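Local coordinates for protein dihydropteroate synthase (PDB 6UCZ) that probably catalyses the condensation of a dihydropterin pyrophosphate with p-aminobenzoate to give dihydropteroate, a step of folate synthesis, at residues 206-211 and 241-246; 216-221 and 259-264. All blocks are in the same frame, centred on the assembly; numbering follows the deposited sequence.

Contact 1: 206-211 and 241-246. With PMM (pterin-6-yl-methyl-monophosphate), chain C.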
loop_
_atom_site.group_PDB
_atom_site.type_symbol
_atom_site.label_atom_id
_atom_site.label_comp_id
_atom_site.label_asym_id
_atom_site.label_seq_id
_atom_site.Cartn_x
_atom_site.Cartn_y
_atom_site.Cartn_z
ATOM N N PRO A 206 4.587 0.282 6.998
ATOM C CA PRO A 206 5.961 0.756 7.257
ATOM C C PRO A 206 6.715 1.232 6.026
ATOM O O PRO A 206 7.853 1.705 6.175
ATOM C CB PRO A 206 6.643 -0.479 7.855
ATOM C CG PRO A 206 5.920 -1.629 7.196
ATOM C CD PRO A 206 4.483 -1.187 7.123
ATOM N N GLY A 207 6.165 1.082 4.824
ATOM C CA GLY A 207 6.858 1.547 3.635
ATOM C C GLY A 207 8.181 0.846 3.371
ATOM O O GLY A 207 9.240 1.485 3.317
ATOM N N LEU A 208 8.129 -0.470 3.187
ATOM C CA LEU A 208 9.332 -1.230 2.867
ATOM C C LEU A 208 9.999 -0.660 1.626
ATOM O O LEU A 208 9.332 -0.283 0.659
ATOM C CB LEU A 208 8.993 -2.721 2.649
ATOM C CG LEU A 208 8.308 -3.480 3.794
ATOM C CD1 LEU A 208 8.284 -5.026 3.542
ATOM C CD2 LEU A 208 9.047 -3.185 5.088
ATOM N N GLY A 209 11.324 -0.550 1.669
ATOM C CA GLY A 209 12.059 0.006 0.553
ATOM C C GLY A 209 12.131 1.528 0.489
ATOM O O GLY A 209 12.972 2.052 -0.245
ATOM N N PHE A 210 11.237 2.261 1.158
ATOM C CA PHE A 210 11.237 3.730 1.062
ATOM C C PHE A 210 12.300 4.291 2.001
ATOM O O PHE A 210 12.093 4.446 3.206
ATOM C CB PHE A 210 9.851 4.299 1.352
ATOM C CG PHE A 210 8.876 4.089 0.222
ATOM C CD1 PHE A 210 8.701 5.070 -0.752
ATOM C CD2 PHE A 210 8.157 2.900 0.113
ATOM C CE1 PHE A 210 7.816 4.874 -1.809
ATOM C CE2 PHE A 210 7.277 2.693 -0.946
ATOM C CZ PHE A 210 7.101 3.683 -1.906
ATOM N N GLY A 211 13.479 4.545 1.448
ATOM C CA GLY A 211 14.620 4.936 2.252
ATOM C C GLY A 211 15.133 3.851 3.169
ATOM O O GLY A 211 15.827 4.150 4.145
ATOM N N LYS A 241 9.903 -5.888 -4.388
ATOM C CA LYS A 241 10.718 -4.762 -3.926
ATOM C C LYS A 241 12.206 -5.114 -3.942
ATOM O O LYS A 241 12.604 -6.284 -3.915
ATOM C CB LYS A 241 10.280 -4.346 -2.521
ATOM C CG LYS A 241 8.866 -3.692 -2.473
ATOM C CD LYS A 241 9.003 -2.193 -2.331
ATOM C CE LYS A 241 7.715 -1.387 -2.565
ATOM N NZ LYS A 241 6.947 -1.247 -1.333
ATOM N N SER A 242 13.039 -4.072 -4.000
ATOM C CA SER A 242 14.475 -4.287 -4.105
ATOM C C SER A 242 15.043 -5.018 -2.895
ATOM O O SER A 242 16.165 -5.531 -2.976
ATOM C CB SER A 242 15.189 -2.945 -4.299
ATOM O OG SER A 242 15.024 -2.145 -3.159
ATOM N N MET A 243 14.297 -5.096 -1.782
ATOM C CA MET A 243 14.743 -5.922 -0.661
ATOM C C MET A 243 15.070 -7.351 -1.108
ATOM O O MET A 243 15.933 -8.010 -0.515
ATOM C CB MET A 243 13.696 -5.921 0.454
ATOM C CG MET A 243 12.346 -6.590 0.078
ATOM S SD MET A 243 11.027 -6.399 1.307
ATOM C CE MET A 243 11.699 -7.372 2.654
ATOM N N PHE A 244 14.433 -7.831 -2.174
ATOM C CA PHE A 244 14.746 -9.167 -2.670
ATOM C C PHE A 244 16.061 -9.220 -3.426
ATOM O O PHE A 244 16.477 -10.303 -3.820
ATOM C CB PHE A 244 13.615 -9.688 -3.558
ATOM C CG PHE A 244 12.379 -10.040 -2.793
ATOM C CD1 PHE A 244 12.260 -11.280 -2.167
ATOM C CD2 PHE A 244 11.368 -9.106 -2.623
ATOM C CE1 PHE A 244 11.112 -11.611 -1.432
ATOM C CE2 PHE A 244 10.248 -9.419 -1.881
ATOM C CZ PHE A 244 10.120 -10.688 -1.286
ATOM N N SER A 245 16.731 -8.091 -3.657
ATOM C CA SER A 245 18.069 -8.173 -4.225
ATOM C C SER A 245 19.050 -8.798 -3.243
ATOM O O SER A 245 20.139 -9.219 -3.649
ATOM C CB SER A 245 18.564 -6.788 -4.632
ATOM O OG SER A 245 18.863 -6.042 -3.469
ATOM N N LEU A 246 18.687 -8.850 -1.960
ATOM C CA LEU A 246 19.563 -9.397 -0.929
ATOM C C LEU A 246 19.636 -10.923 -1.017
ATOM O O LEU A 246 20.719 -11.512 -0.886
ATOM C CB LEU A 246 19.051 -8.948 0.440
ATOM C CG LEU A 246 19.946 -9.190 1.643
ATOM C CD1 LEU A 246 21.237 -8.401 1.470
ATOM C CD2 LEU A 246 19.199 -8.796 2.910
HETATM N N5 PMM C . 4.792 0.802 -2.479
HETATM C C6 PMM C . 4.671 1.455 -3.640
HETATM C C7 PMM C . 3.565 2.242 -3.903
HETATM N N8 PMM C . 2.555 2.430 -3.046
HETATM N N1 PMM C . 1.632 1.953 -1.015
HETATM C C2 PMM C . 1.698 1.341 0.161
HETATM N N2 PMM C . 0.716 1.512 1.054
HETATM N N3 PMM C . 2.744 0.539 0.530
HETATM C C4 PMM C . 3.849 0.276 -0.245
HETATM O O4 PMM C . 4.764 -0.437 0.168
HETATM C C4A PMM C . 3.818 0.939 -1.566
HETATM C C8A PMM C . 2.685 1.772 -1.888
HETATM C C9 PMM C . 5.830 1.321 -4.595
HETATM O O10 PMM C . 5.845 -0.014 -5.140
HETATM P PA PMM C . 5.448 -0.329 -6.677
HETATM O O1P PMM C . 5.820 -1.809 -6.867
HETATM O O2P PMM C . 6.381 0.481 -7.566
HETATM O O3P PMM C . 4.003 -0.038 -6.907
#
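Lys-241 runs past the 207-210 turn with its NZ poised between protein and ligand. That nitrogen donates a hydrogen bond to Leu-208 O at 3.3 Å, from 28° out of the carbonyl plane, and another to N5 of the pterin at 3.2 Å; it also lies 2.8 Å from PMM O4, and Gly-237 O is a further acceptor. Bends at chi2 (-103°) and chi4 (88°) bring NZ to the ligand, while CD lies 3.6 Å from Leu-208 O. The turn, of type II from Gly-207 to Phe-210, passes Lys-241 at Gly-209, which has no side chain. PMM N5 lies in the plane of the Phe-210 ring, at its edge, 3.5 Å from CE2, so ring and lysine amine both meet the same pterin nitrogen. Met-243 follows in the 3-10 turn 242-245, and its SD rests 3.8 Å from Leu-208 CD1, an apolar touch beside the polar one. These are two loops at the C-terminal ends of strands of a TIM-barrel fold, where the pterin site lies. The lysine amine is shared between the carbonyls of Leu-208 and Gly-237 and pterin N5, which fixes where it stands against the pterin.

Contact 2: 216-221 and 259-264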
loop_
_atom_site.group_PDB
_atom_site.type_symbol
_atom_site.label_atom_id
_atom_site.label_comp_id
_atom_site.label_asym_id
_atom_site.label_seq_id
_atom_site.Cartn_x
_atom_site.Cartn_y
_atom_site.Cartn_z
ATOM N N TYR A 216 17.367 -3.578 6.226
ATOM C CA TYR A 216 16.401 -2.952 7.122
ATOM C C TYR A 216 14.973 -3.351 6.770
ATOM O O TYR A 216 14.141 -3.527 7.666
ATOM C CB TYR A 216 16.551 -1.427 7.094
ATOM C CG TYR A 216 17.882 -0.946 7.626
ATOM C CD1 TYR A 216 18.199 -1.048 8.978
ATOM C CD2 TYR A 216 18.821 -0.376 6.776
ATOM C CE1 TYR A 216 19.445 -0.608 9.466
ATOM C CE2 TYR A 216 20.050 0.067 7.247
ATOM C CZ TYR A 216 20.360 -0.044 8.589
ATOM O OH TYR A 216 21.596 0.418 9.040
ATOM N N SER A 217 14.661 -3.469 5.473
ATOM C CA SER A 217 13.316 -3.879 5.073
ATOM C C SER A 217 13.007 -5.297 5.530
ATOM O O SER A 217 11.877 -5.585 5.937
ATOM C CB SER A 217 13.142 -3.765 3.560
ATOM O OG SER A 217 13.078 -2.400 3.168
ATOM N N TRP A 218 13.994 -6.199 5.476
ATOM C CA TRP A 218 13.774 -7.540 6.019
ATOM C C TRP A 218 13.583 -7.495 7.528
ATOM O O TRP A 218 12.735 -8.215 8.073
ATOM C CB TRP A 218 14.943 -8.478 5.647
ATOM C CG TRP A 218 14.836 -8.943 4.240
ATOM C CD1 TRP A 218 15.521 -8.473 3.152
ATOM C CD2 TRP A 218 13.951 -9.950 3.756
ATOM N NE1 TRP A 218 15.105 -9.125 2.017
ATOM C CE2 TRP A 218 14.140 -10.038 2.361
ATOM C CE3 TRP A 218 12.999 -10.782 4.366
ATOM C CZ2 TRP A 218 13.425 -10.932 1.568
ATOM C CZ3 TRP A 218 12.286 -11.670 3.574
ATOM C CH2 TRP A 218 12.503 -11.740 2.194
ATOM N N TYR A 219 14.379 -6.672 8.221
ATOM C CA TYR A 219 14.234 -6.543 9.670
ATOM C C TYR A 219 12.819 -6.120 10.046
ATOM O O TYR A 219 12.233 -6.654 10.996
ATOM C CB TYR A 219 15.261 -5.544 10.216
ATOM C CG TYR A 219 15.201 -5.359 11.721
ATOM C CD1 TYR A 219 14.343 -4.425 12.300
ATOM C CD2 TYR A 219 15.990 -6.131 12.562
ATOM C CE1 TYR A 219 14.286 -4.261 13.688
ATOM C CE2 TYR A 219 15.947 -5.974 13.943
ATOM C CZ TYR A 219 15.092 -5.040 14.498
ATOM O OH TYR A 219 15.054 -4.891 15.868
ATOM N N ILE A 220 12.260 -5.152 9.319
ATOM C CA ILE A 220 10.909 -4.675 9.609
ATOM C C ILE A 220 9.888 -5.783 9.365
ATOM O O ILE A 220 9.005 -6.039 10.194
ATOM C CB ILE A 220 10.586 -3.439 8.750
ATOM C CG1 ILE A 220 11.528 -2.266 9.078
ATOM C CG2 ILE A 220 9.108 -3.061 8.906
ATOM C CD1 ILE A 220 11.506 -1.864 10.523
ATOM N N ALA A 221 9.970 -6.429 8.201
ATOM C CA ALA A 221 9.071 -7.542 7.903
ATOM C C ALA A 221 9.143 -8.607 8.994
ATOM O O ALA A 221 8.112 -9.056 9.511
ATOM C CB ALA A 221 9.416 -8.141 6.534
ATOM N N ALA A 259 5.812 -14.369 -2.771
ATOM C CA ALA A 259 4.802 -15.249 -2.187
ATOM C C ALA A 259 5.333 -16.011 -0.978
ATOM O O ALA A 259 4.567 -16.306 -0.051
ATOM C CB ALA A 259 4.293 -16.236 -3.243
ATOM N N MET A 260 6.630 -16.356 -0.974
ATOM C CA MET A 260 7.209 -16.995 0.205
ATOM C C MET A 260 7.139 -16.078 1.421
ATOM O O MET A 260 6.801 -16.524 2.529
ATOM C CB MET A 260 8.653 -17.415 -0.076
ATOM C CG MET A 260 8.784 -18.435 -1.230
ATOM S SD MET A 260 10.488 -18.994 -1.447
ATOM C CE MET A 260 10.576 -19.396 -3.176
ATOM N N LEU A 261 7.457 -14.791 1.240
ATOM C CA LEU A 261 7.310 -13.846 2.342
ATOM C C LEU A 261 5.840 -13.573 2.646
ATOM O O LEU A 261 5.461 -13.430 3.816
ATOM C CB LEU A 261 8.066 -12.550 2.019
ATOM C CG LEU A 261 7.927 -11.403 3.016
ATOM C CD1 LEU A 261 8.331 -11.830 4.440
ATOM C CD2 LEU A 261 8.755 -10.236 2.535
ATOM N N SER A 262 4.993 -13.515 1.609
ATOM C CA SER A 262 3.561 -13.330 1.834
ATOM C C SER A 262 3.015 -14.354 2.826
ATOM O O SER A 262 2.206 -14.012 3.698
ATOM C CB SER A 262 2.801 -13.432 0.512
ATOM O OG SER A 262 3.096 -12.340 -0.327
ATOM N N THR A 263 3.447 -15.616 2.710
ATOM C CA THR A 263 2.985 -16.644 3.641
ATOM C C THR A 263 3.345 -16.282 5.073
ATOM O O THR A 263 2.504 -16.366 5.976
ATOM C CB THR A 263 3.586 -18.005 3.287
ATOM O OG1 THR A 263 3.257 -18.351 1.938
ATOM C CG2 THR A 263 3.029 -19.075 4.222
ATOM N N PHE A 264 4.593 -15.854 5.294
ATOM C CA PHE A 264 5.031 -15.461 6.632
ATOM C C PHE A 264 4.219 -14.276 7.149
ATOM O O PHE A 264 3.772 -14.262 8.303
ATOM C CB PHE A 264 6.514 -15.097 6.605
ATOM C CG PHE A 264 6.985 -14.396 7.846
ATOM C CD1 PHE A 264 7.425 -15.140 8.941
ATOM C CD2 PHE A 264 6.998 -13.010 7.927
ATOM C CE1 PHE A 264 7.863 -14.510 10.101
ATOM C CE2 PHE A 264 7.438 -12.368 9.086
ATOM C CZ PHE A 264 7.866 -13.116 10.169
#
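Helices 216-221 and 259-264 run in roughly the same direction, their N-to-C axes inclined by 34°, but they stay well apart: the axes come no nearer than 12.4 Å, and the closest CA atoms, those of Ala-221 and Leu-261, are 8.6 Å from each other. Side chains must therefore bridge the space between the helices, and Leu-261 does most of this. With its CG anti to the backbone N (chi1 175°), it sends both methyls toward the other helix. CD2 sits 4.0 Å from Trp-218 CZ3, with CH2 of the same indole at almost the same range; Leu-261 thus meets the CZ3-CH2 side of the six-membered ring obliquely, the two side chains running past one another in opposing senses. CD1 of Leu-261 lies 4.4 Å from Ala-221 CB, a looser touch.

One turn further on, Phe-264 brings its ring edge to the backbone of the first helix: CE2 is 3.4 Å from Ala-221 O, which lies near the ring plane. The aromatic C-H edge, slightly positive, thus faces a carbonyl oxygen. At the other end of the indole, Trp-218 NE1 donates to Met-243 O, and Phe-244 packs edge-to-face against the tryptophan; these two contacts with the loop after strand 235-236 would hold the indole in place.

Both helices belong to the outer layer of the TIM barrel. Helix 278-290 lies against Ser-262 and Thr-263, while helix 174-194 flanks Tyr-216 and Ile-220. Across the interface itself, the chemistry is dispersion between leucine, indole and alanine plus one edge-to-oxygen approach, which implies a modest apolar join whose tryptophan has its polar atom satisfied by the neighbouring loop.

Overall arrangement
Contact 2 adjoins contact 1, centre to centre 10 Å, and their segments alternate along the chain. Each loop of contact 1 leads into a helix of contact 2, and hydrogen bonds and packing join them. Met-243 O lies 2.9 Å from Trp-218 NE1 and Gly-209 N lies 3.0 Å from Ser-217 OG, both probable hydrogen bonds, while Pro-206 CB packs 3.7 Å from Ile-220 CG2. Helix 214-222 therefore touches both loops of contact 1. Contact 1 meets the ligand itself, whereas the side chain of Leu-261 in contact 2 stays about 11 Å from PMM. Asp-205, Asn-133 and Arg-274 provide further hydrogen bonds to the ligand.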